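Local coordinates for T9SS C-terminal target domain-containing protein (Bacteroides cellulosilyticus, PDB 5JVK) that probably hydrolyses O-glycosidic bonds in carbohydrates, as a family 39 glycoside hydrolase of a bacterium living in the gut, at residues 25-30 / 61-66; 418-423 / 430-435. All blocks are in the same frame, centred on the assembly; numbering follows the deposited sequence.

Contact 1: residues 25-30 / 61-66; sequences KNVAKN and LVIDVT
K25 and I63 pair as antiparallel neighbours through two backbone bonds, K25 N to I63 O at 2.9 Å and I63 N to K25 O at 3.1 Å, both fairly straight. Further along, L61 N reaches A28 O at 2.8 Å, but between these points N26 sits at the centre of an inverse gamma turn, and the bond from V27 N to L61 O is long and bent, hence weak. Packing is tight on the face carrying K25, L61 and I63. CG2 of V27 lies 3.8 Å from L61 CD2, and CG of K25 meets V65 CG2 at 3.6 Å, the two side chains crossing nearly at right angles. The strands 23-30 and 60-65 belong to a three-stranded antiparallel sheet; L61, I63 and V65 also touch L38 or L42 of the neighbouring five-stranded sheet, so this face is the packed interior between two sheets. A bend at chi2 (-55°) turns the K25 chain away from strand 60-65, and its NZ is bound by D21 O and S19 OG. The other face is looser: V62 CG2 is 4.1 Å from N26 CG, both residues partly exposed, while exposed D64 points away and forms a salt bridge with K24.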
ATOM      1  N   LYS A  25     -19.588 -17.815   5.882  1.00 35.69           N
ATOM      2  CA  LYS A  25     -18.832 -16.803   6.612  1.00 36.36           C
ATOM      3  C   LYS A  25     -19.293 -16.711   8.066  1.00 37.00           C
ATOM      4  O   LYS A  25     -20.415 -16.287   8.343  1.00 36.74           O
ATOM      5  CB  LYS A  25     -18.972 -15.444   5.914  1.00 36.01           C
ATOM      6  CG  LYS A  25     -18.583 -15.443   4.436  1.00 35.69           C
ATOM      7  CD  LYS A  25     -17.174 -15.975   4.193  1.00 35.49           C
ATOM      8  CE  LYS A  25     -16.805 -15.953   2.721  1.00 35.41           C
ATOM      9  NZ  LYS A  25     -15.492 -16.615   2.483  1.00 35.21           N
ATOM     10  N   ASN A  26     -18.413 -17.125   8.979  1.00 38.06           N
ATOM     11  CA  ASN A  26     -18.656 -17.057  10.418  1.00 39.11           C
ATOM     12  C   ASN A  26     -18.366 -15.629  10.897  1.00 39.37           C
ATOM     13  O   ASN A  26     -17.259 -15.319  11.345  1.00 39.51           O
ATOM     14  CB  ASN A  26     -17.780 -18.096  11.144  1.00 39.62           C
ATOM     15  CG  ASN A  26     -18.177 -18.314  12.601  1.00 40.50           C
ATOM     16  OD1 ASN A  26     -19.131 -17.723  13.109  1.00 40.30           O
ATOM     17  ND2 ASN A  26     -17.436 -19.185  13.281  1.00 40.98           N
ATOM     18  N   VAL A  27     -19.375 -14.766  10.785  1.00 39.83           N
ATOM     19  CA  VAL A  27     -19.220 -13.329  11.069  1.00 40.88           C
ATOM     20  C   VAL A  27     -19.238 -12.961  12.560  1.00 42.47           C
ATOM     21  O   VAL A  27     -18.522 -12.044  12.971  1.00 43.15           O
ATOM     22  CB  VAL A  27     -20.262 -12.464  10.309  1.00 40.59           C
ATOM     23  CG1 VAL A  27     -20.199 -12.746   8.813  1.00 40.36           C
ATOM     24  CG2 VAL A  27     -21.680 -12.653  10.849  1.00 40.39           C
ATOM     25  N   ALA A  28     -20.049 -13.656  13.359  1.00 44.41           N
ATOM     26  CA  ALA A  28     -20.221 -13.314  14.778  1.00 45.79           C
ATOM     27  C   ALA A  28     -20.776 -14.475  15.609  1.00 47.75           C
ATOM     28  O   ALA A  28     -21.114 -15.528  15.068  1.00 48.19           O
ATOM     29  CB  ALA A  28     -21.126 -12.095  14.906  1.00 45.50           C
ATOM     30  N   LYS A  29     -20.851 -14.269  16.925  1.00 50.21           N
ATOM     31  CA  LYS A  29     -21.411 -15.247  17.866  1.00 51.80           C
ATOM     32  C   LYS A  29     -22.425 -14.582  18.801  1.00 52.93           C
ATOM     33  O   LYS A  29     -22.230 -13.444  19.237  1.00 53.58           O
ATOM     34  CB  LYS A  29     -20.291 -15.887  18.693  1.00 52.51           C
ATOM     35  CG  LYS A  29     -20.734 -17.047  19.573  1.00 52.80           C
ATOM     36  CD  LYS A  29     -19.544 -17.753  20.201  1.00 53.31           C
ATOM     37  CE  LYS A  29     -19.988 -18.820  21.192  1.00 53.85           C
ATOM     38  NZ  LYS A  29     -18.835 -19.598  21.725  1.00 54.03           N
ATOM     39  N   ASN A  30     -23.500 -15.306  19.103  1.00 53.63           N
ATOM     40  CA  ASN A  30     -24.530 -14.845  20.029  1.00 54.01           C
ATOM     41  C   ASN A  30     -24.094 -15.180  21.457  1.00 55.34           C
ATOM     42  O   ASN A  30     -23.978 -16.356  21.808  1.00 55.40           O
ATOM     43  CB  ASN A  30     -25.865 -15.527  19.700  1.00 53.45           C
ATOM     44  CG  ASN A  30     -27.057 -14.883  20.396  1.00 53.16           C
ATOM     45  OD1 ASN A  30     -26.917 -14.191  21.404  1.00 53.20           O
ATOM     46  ND2 ASN A  30     -28.248 -15.119  19.854  1.00 52.35           N
ATOM     47  N   LEU A  61     -23.097 -17.322  14.422  1.00 44.28           N
ATOM     48  CA  LEU A  61     -23.806 -16.766  13.267  1.00 43.00           C
ATOM     49  C   LEU A  61     -22.985 -16.987  11.997  1.00 42.01           C
ATOM     50  O   LEU A  61     -21.891 -16.431  11.860  1.00 41.26           O
ATOM     51  CB  LEU A  61     -24.085 -15.272  13.459  1.00 42.88           C
ATOM     52  CG  LEU A  61     -24.720 -14.508  12.287  1.00 43.10           C
ATOM     53  CD1 LEU A  61     -25.985 -15.190  11.783  1.00 42.98           C
ATOM     54  CD2 LEU A  61     -25.010 -13.070  12.691  1.00 43.07           C
ATOM     55  N   VAL A  62     -23.526 -17.789  11.080  1.00 40.54           N
ATOM     56  CA  VAL A  62     -22.874 -18.114   9.812  1.00 39.79           C
ATOM     57  C   VAL A  62     -23.819 -17.759   8.662  1.00 39.09           C
ATOM     58  O   VAL A  62     -25.002 -18.097   8.711  1.00 39.83           O
ATOM     59  CB  VAL A  62     -22.494 -19.609   9.748  1.00 39.94           C
ATOM     60  CG1 VAL A  62     -21.841 -19.953   8.413  1.00 40.15           C
ATOM     61  CG2 VAL A  62     -21.568 -19.968  10.908  1.00 40.02           C
ATOM     62  N   ILE A  63     -23.291 -17.083   7.638  1.00 37.61           N
ATOM     63  CA  ILE A  63     -24.083 -16.621   6.490  1.00 36.76           C
ATOM     64  C   ILE A  63     -23.471 -17.144   5.190  1.00 36.04           C
ATOM     65  O   ILE A  63     -22.262 -17.038   4.984  1.00 35.70           O
ATOM     66  CB  ILE A  63     -24.172 -15.075   6.436  1.00 36.99           C
ATOM     67  CG1 ILE A  63     -24.648 -14.524   7.791  1.00 37.27           C
ATOM     68  CG2 ILE A  63     -25.110 -14.622   5.313  1.00 36.99           C
ATOM     69  CD1 ILE A  63     -24.799 -13.019   7.855  1.00 37.30           C
ATOM     70  N   ASP A  64     -24.320 -17.694   4.321  1.00 35.57           N
ATOM     71  CA  ASP A  64     -23.904 -18.204   3.012  1.00 35.10           C
ATOM     72  C   ASP A  64     -23.767 -17.050   2.018  1.00 33.57           C
ATOM     73  O   ASP A  64     -24.762 -16.424   1.652  1.00 33.26           O
ATOM     74  CB  ASP A  64     -24.924 -19.216   2.470  1.00 36.18           C
ATOM     75  CG  ASP A  64     -25.041 -20.462   3.335  1.00 37.27           C
ATOM     76  OD1 ASP A  64     -24.017 -21.148   3.535  1.00 36.93           O
ATOM     77  OD2 ASP A  64     -26.166 -20.768   3.795  1.00 37.93           O
ATOM     78  N   VAL A  65     -22.536 -16.780   1.585  1.00 31.83           N
ATOM     79  CA  VAL A  65     -22.233 -15.683   0.665  1.00 30.49           C
ATOM     80  C   VAL A  65     -21.848 -16.274  -0.690  1.00 29.96           C
ATOM     81  O   VAL A  65     -20.809 -16.921  -0.811  1.00 30.10           O
ATOM     82  CB  VAL A  65     -21.091 -14.805   1.217  1.00 30.03           C
ATOM     83  CG1 VAL A  65     -20.741 -13.682   0.246  1.00 29.81           C
ATOM     84  CG2 VAL A  65     -21.474 -14.242   2.582  1.00 29.99           C
ATOM     85  N   THR A  66     -22.693 -16.046  -1.696  1.00 29.25           N
ATOM     86  CA  THR A  66     -22.538 -16.639  -3.033  1.00 28.96           C
ATOM     87  C   THR A  66     -21.723 -15.809  -4.035  1.00 28.52           C
ATOM     88  O   THR A  66     -21.380 -16.315  -5.109  1.00 28.66           O
ATOM     89  CB  THR A  66     -23.913 -16.919  -3.676  1.00 29.08           C
ATOM     90  OG1 THR A  66     -24.576 -15.680  -3.960  1.00 29.54           O
ATOM     91  CG2 THR A  66     -24.783 -17.766  -2.754  1.00 29.04           C
TER

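Contact 2: residues 418-423 / 430-435; sequences YTFQET and KVLAFG
This is an antiparallel beta-hairpin contact at the border of a six-stranded sheet, where the outermost strand 419-425 lies along strand 429-436 beside helix 350-366. At one end T419 and G435 exchange backbone bonds, T419 N to G435 O at 2.7 Å in the carbonyl plane and G435 N to T419 O at 2.8 Å. At the other, A433 N meets E422 O at 2.8 Å, nearly along the C=O axis. Between them the register slips by one residue in a classic beta bulge: Q421 and E422 both face A433, whose O takes a firm bond from Q421 N and a weak one from E422 N. The ring pair F420 and F434 lies on the helix side. With CG anti to the backbone N (chi1 173°), F420 turns its edge to the F434 face, an edge-to-face pair with planes at 70° and CD1 4.0 Å from F434 CE1. F434 also meets the nearly parallel ring of F442 and touches R365. Without the F434 ring, as with an alanine here, the F420 edge would probably lose its aromatic face, opening a gap beside F442. On this same face, T423 CG2 lies alongside L432 CD2, and R366 hydrogen-bonds T423 OG1. On the opposite face, Q421 CG, anti to its carbonyl carbon (chi1 -64°), lies 3.6 Å from G435 N; G435, having no CB, admits it.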
ATOM      1  N   TYR A 418       1.711  -9.388 -14.172  1.00 27.26           N
ATOM      2  CA  TYR A 418       1.536  -9.164 -15.605  1.00 27.64           C
ATOM      3  C   TYR A 418       2.167  -7.830 -16.008  1.00 27.04           C
ATOM      4  O   TYR A 418       2.130  -6.867 -15.244  1.00 27.03           O
ATOM      5  CB  TYR A 418       0.047  -9.161 -15.981  1.00 27.96           C
ATOM      6  CG  TYR A 418      -0.673 -10.486 -15.806  1.00 28.55           C
ATOM      7  CD1 TYR A 418      -0.147 -11.668 -16.332  1.00 29.12           C
ATOM      8  CD2 TYR A 418      -1.906 -10.552 -15.150  1.00 28.74           C
ATOM      9  CE1 TYR A 418      -0.814 -12.879 -16.188  1.00 29.60           C
ATOM     10  CE2 TYR A 418      -2.581 -11.758 -15.003  1.00 29.12           C
ATOM     11  CZ  TYR A 418      -2.033 -12.918 -15.523  1.00 29.68           C
ATOM     12  OH  TYR A 418      -2.695 -14.117 -15.378  1.00 30.26           O
ATOM     13  N   THR A 419       2.742  -7.785 -17.206  1.00 26.49           N
ATOM     14  CA  THR A 419       3.355  -6.568 -17.728  1.00 26.37           C
ATOM     15  C   THR A 419       2.383  -5.823 -18.646  1.00 26.62           C
ATOM     16  O   THR A 419       1.463  -6.416 -19.221  1.00 25.99           O
ATOM     17  CB  THR A 419       4.658  -6.879 -18.483  1.00 26.20           C
ATOM     18  OG1 THR A 419       4.395  -7.794 -19.551  1.00 26.73           O
ATOM     19  CG2 THR A 419       5.683  -7.490 -17.542  1.00 26.18           C
ATOM     20  N   PHE A 420       2.606  -4.518 -18.775  1.00 26.68           N
ATOM     21  CA  PHE A 420       1.734  -3.648 -19.563  1.00 26.77           C
ATOM     22  C   PHE A 420       1.883  -3.925 -21.060  1.00 27.08           C
ATOM     23  O   PHE A 420       2.998  -4.035 -21.561  1.00 27.20           O
ATOM     24  CB  PHE A 420       2.042  -2.179 -19.255  1.00 26.60           C
ATOM     25  CG  PHE A 420       1.318  -1.210 -20.141  1.00 26.30           C
ATOM     26  CD1 PHE A 420      -0.053  -1.020 -20.008  1.00 26.01           C
ATOM     27  CD2 PHE A 420       2.004  -0.492 -21.120  1.00 25.98           C
ATOM     28  CE1 PHE A 420      -0.725  -0.132 -20.832  1.00 25.93           C
ATOM     29  CE2 PHE A 420       1.337   0.396 -21.946  1.00 25.87           C
ATOM     30  CZ  PHE A 420      -0.027   0.578 -21.797  1.00 26.07           C
ATOM     31  N   GLN A 421       0.750  -4.030 -21.754  1.00 27.69           N
ATOM     32  CA  GLN A 421       0.714  -4.364 -23.180  1.00 28.34           C
ATOM     33  C   GLN A 421       0.449  -3.145 -24.053  1.00 28.90           C
ATOM     34  O   GLN A 421       1.247  -2.827 -24.934  1.00 28.67           O
ATOM     35  CB  GLN A 421      -0.371  -5.410 -23.455  1.00 28.51           C
ATOM     36  CG  GLN A 421      -0.141  -6.751 -22.778  1.00 28.93           C
ATOM     37  CD  GLN A 421       1.074  -7.489 -23.321  1.00 29.30           C
ATOM     38  OE1 GLN A 421       1.267  -7.581 -24.534  1.00 28.96           O
ATOM     39  NE2 GLN A 421       1.901  -8.019 -22.421  1.00 29.72           N
ATOM     40  N   GLU A 422      -0.674  -2.472 -23.806  1.00 29.81           N
ATOM     41  CA  GLU A 422      -1.222  -1.512 -24.765  1.00 30.79           C
ATOM     42  C   GLU A 422      -2.164  -0.501 -24.118  1.00 29.73           C
ATOM     43  O   GLU A 422      -2.907  -0.843 -23.194  1.00 29.63           O
ATOM     44  CB  GLU A 422      -1.992  -2.288 -25.834  1.00 32.44           C
ATOM     45  CG  GLU A 422      -2.067  -1.625 -27.193  1.00 34.13           C
ATOM     46  CD  GLU A 422      -2.591  -2.586 -28.245  1.00 36.42           C
ATOM     47  OE1 GLU A 422      -3.665  -3.192 -28.019  1.00 37.78           O
ATOM     48  OE2 GLU A 422      -1.922  -2.749 -29.292  1.00 37.89           O
ATOM     49  N   THR A 423      -2.119   0.740 -24.601  1.00 28.45           N
ATOM     50  CA  THR A 423      -3.137   1.737 -24.286  1.00 27.61           C
ATOM     51  C   THR A 423      -4.182   1.706 -25.401  1.00 27.42           C
ATOM     52  O   THR A 423      -3.908   2.148 -26.519  1.00 27.35           O
ATOM     53  CB  THR A 423      -2.541   3.156 -24.171  1.00 27.11           C
ATOM     54  OG1 THR A 423      -1.492   3.165 -23.196  1.00 27.09           O
ATOM     55  CG2 THR A 423      -3.608   4.165 -23.758  1.00 26.85           C
ATOM     56  N   LYS A 430      -9.807   5.817 -19.546  1.00 23.48           N
ATOM     57  CA  LYS A 430      -8.650   4.938 -19.720  1.00 23.36           C
ATOM     58  C   LYS A 430      -9.126   3.538 -20.032  1.00 22.99           C
ATOM     59  O   LYS A 430     -10.021   3.038 -19.362  1.00 22.94           O
ATOM     60  CB  LYS A 430      -7.809   4.879 -18.438  1.00 23.84           C
ATOM     61  CG  LYS A 430      -6.533   5.704 -18.440  1.00 24.00           C
ATOM     62  CD  LYS A 430      -6.787   7.154 -18.088  1.00 24.43           C
ATOM     63  CE  LYS A 430      -5.498   7.843 -17.682  1.00 24.71           C
ATOM     64  NZ  LYS A 430      -5.748   9.271 -17.353  1.00 25.03           N
ATOM     65  N   VAL A 431      -8.526   2.915 -21.045  1.00 22.77           N
ATOM     66  CA  VAL A 431      -8.662   1.477 -21.290  1.00 22.79           C
ATOM     67  C   VAL A 431      -7.257   0.935 -21.552  1.00 22.64           C
ATOM     68  O   VAL A 431      -6.626   1.303 -22.543  1.00 22.67           O
ATOM     69  CB  VAL A 431      -9.600   1.157 -22.476  1.00 22.86           C
ATOM     70  CG1 VAL A 431      -9.765  -0.354 -22.632  1.00 22.97           C
ATOM     71  CG2 VAL A 431     -10.964   1.809 -22.273  1.00 22.89           C
ATOM     72  N   LEU A 432      -6.778   0.078 -20.654  1.00 22.45           N
ATOM     73  CA  LEU A 432      -5.389  -0.381 -20.652  1.00 22.50           C
ATOM     74  C   LEU A 432      -5.350  -1.901 -20.671  1.00 22.56           C
ATOM     75  O   LEU A 432      -6.172  -2.542 -20.023  1.00 22.41           O
ATOM     76  CB  LEU A 432      -4.674   0.119 -19.393  1.00 22.53           C
ATOM     77  CG  LEU A 432      -4.833   1.588 -19.000  1.00 22.46           C
ATOM     78  CD1 LEU A 432      -4.246   1.824 -17.618  1.00 22.46           C
ATOM     79  CD2 LEU A 432      -4.176   2.491 -20.032  1.00 22.45           C
ATOM     80  N   ALA A 433      -4.389  -2.464 -21.404  1.00 22.76           N
ATOM     81  CA  ALA A 433      -4.210  -3.918 -21.507  1.00 22.96           C
ATOM     82  C   ALA A 433      -2.939  -4.359 -20.783  1.00 23.15           C
ATOM     83  O   ALA A 433      -1.893  -3.722 -20.910  1.00 23.24           O
ATOM     84  CB  ALA A 433      -4.148  -4.335 -22.966  1.00 22.99           C
ATOM     85  N   PHE A 434      -3.043  -5.445 -20.025  1.00 23.57           N
ATOM     86  CA  PHE A 434      -1.904  -6.058 -19.347  1.00 24.36           C
ATOM     87  C   PHE A 434      -1.840  -7.522 -19.747  1.00 25.84           C
ATOM     88  O   PHE A 434      -2.816  -8.076 -20.258  1.00 25.98           O
ATOM     89  CB  PHE A 434      -2.049  -5.932 -17.833  1.00 24.02           C
ATOM     90  CG  PHE A 434      -1.964  -4.522 -17.336  1.00 23.70           C
ATOM     91  CD1 PHE A 434      -0.764  -4.007 -16.862  1.00 23.72           C
ATOM     92  CD2 PHE A 434      -3.082  -3.700 -17.350  1.00 23.71           C
ATOM     93  CE1 PHE A 434      -0.681  -2.700 -16.407  1.00 23.63           C
ATOM     94  CE2 PHE A 434      -3.008  -2.393 -16.895  1.00 23.85           C
ATOM     95  CZ  PHE A 434      -1.805  -1.892 -16.421  1.00 23.77           C
ATOM     96  N   GLY A 435      -0.694  -8.153 -19.516  1.00 27.53           N
ATOM     97  CA  GLY A 435      -0.503  -9.519 -19.968  1.00 28.91           C
ATOM     98  C   GLY A 435       0.810 -10.179 -19.623  1.00 30.43           C
ATOM     99  O   GLY A 435       1.600  -9.661 -18.837  1.00 30.10           O
TER

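Contact 1 comes first along the chain and closes before contact 2 opens; their centres lie about 38 Å apart, their nearest atoms about 21 Å, and they share no sheet. Between them in sequence runs the closed eight-stranded parallel barrel, from strand 106-109 to strand 373-375, the (beta/alpha)8 core expected of a family 39 glycoside hydrolase. Contact 1 thus belongs to the beta sheets preceding the barrel, contact 2 to the six-stranded sheet following it. Contact 2 is tied directly to the barrel region through helix 350-366, whereas contact 1 is built into the packing between two sheets of its own. The two pairings therefore belong to separate beta-rich parts of a single chain.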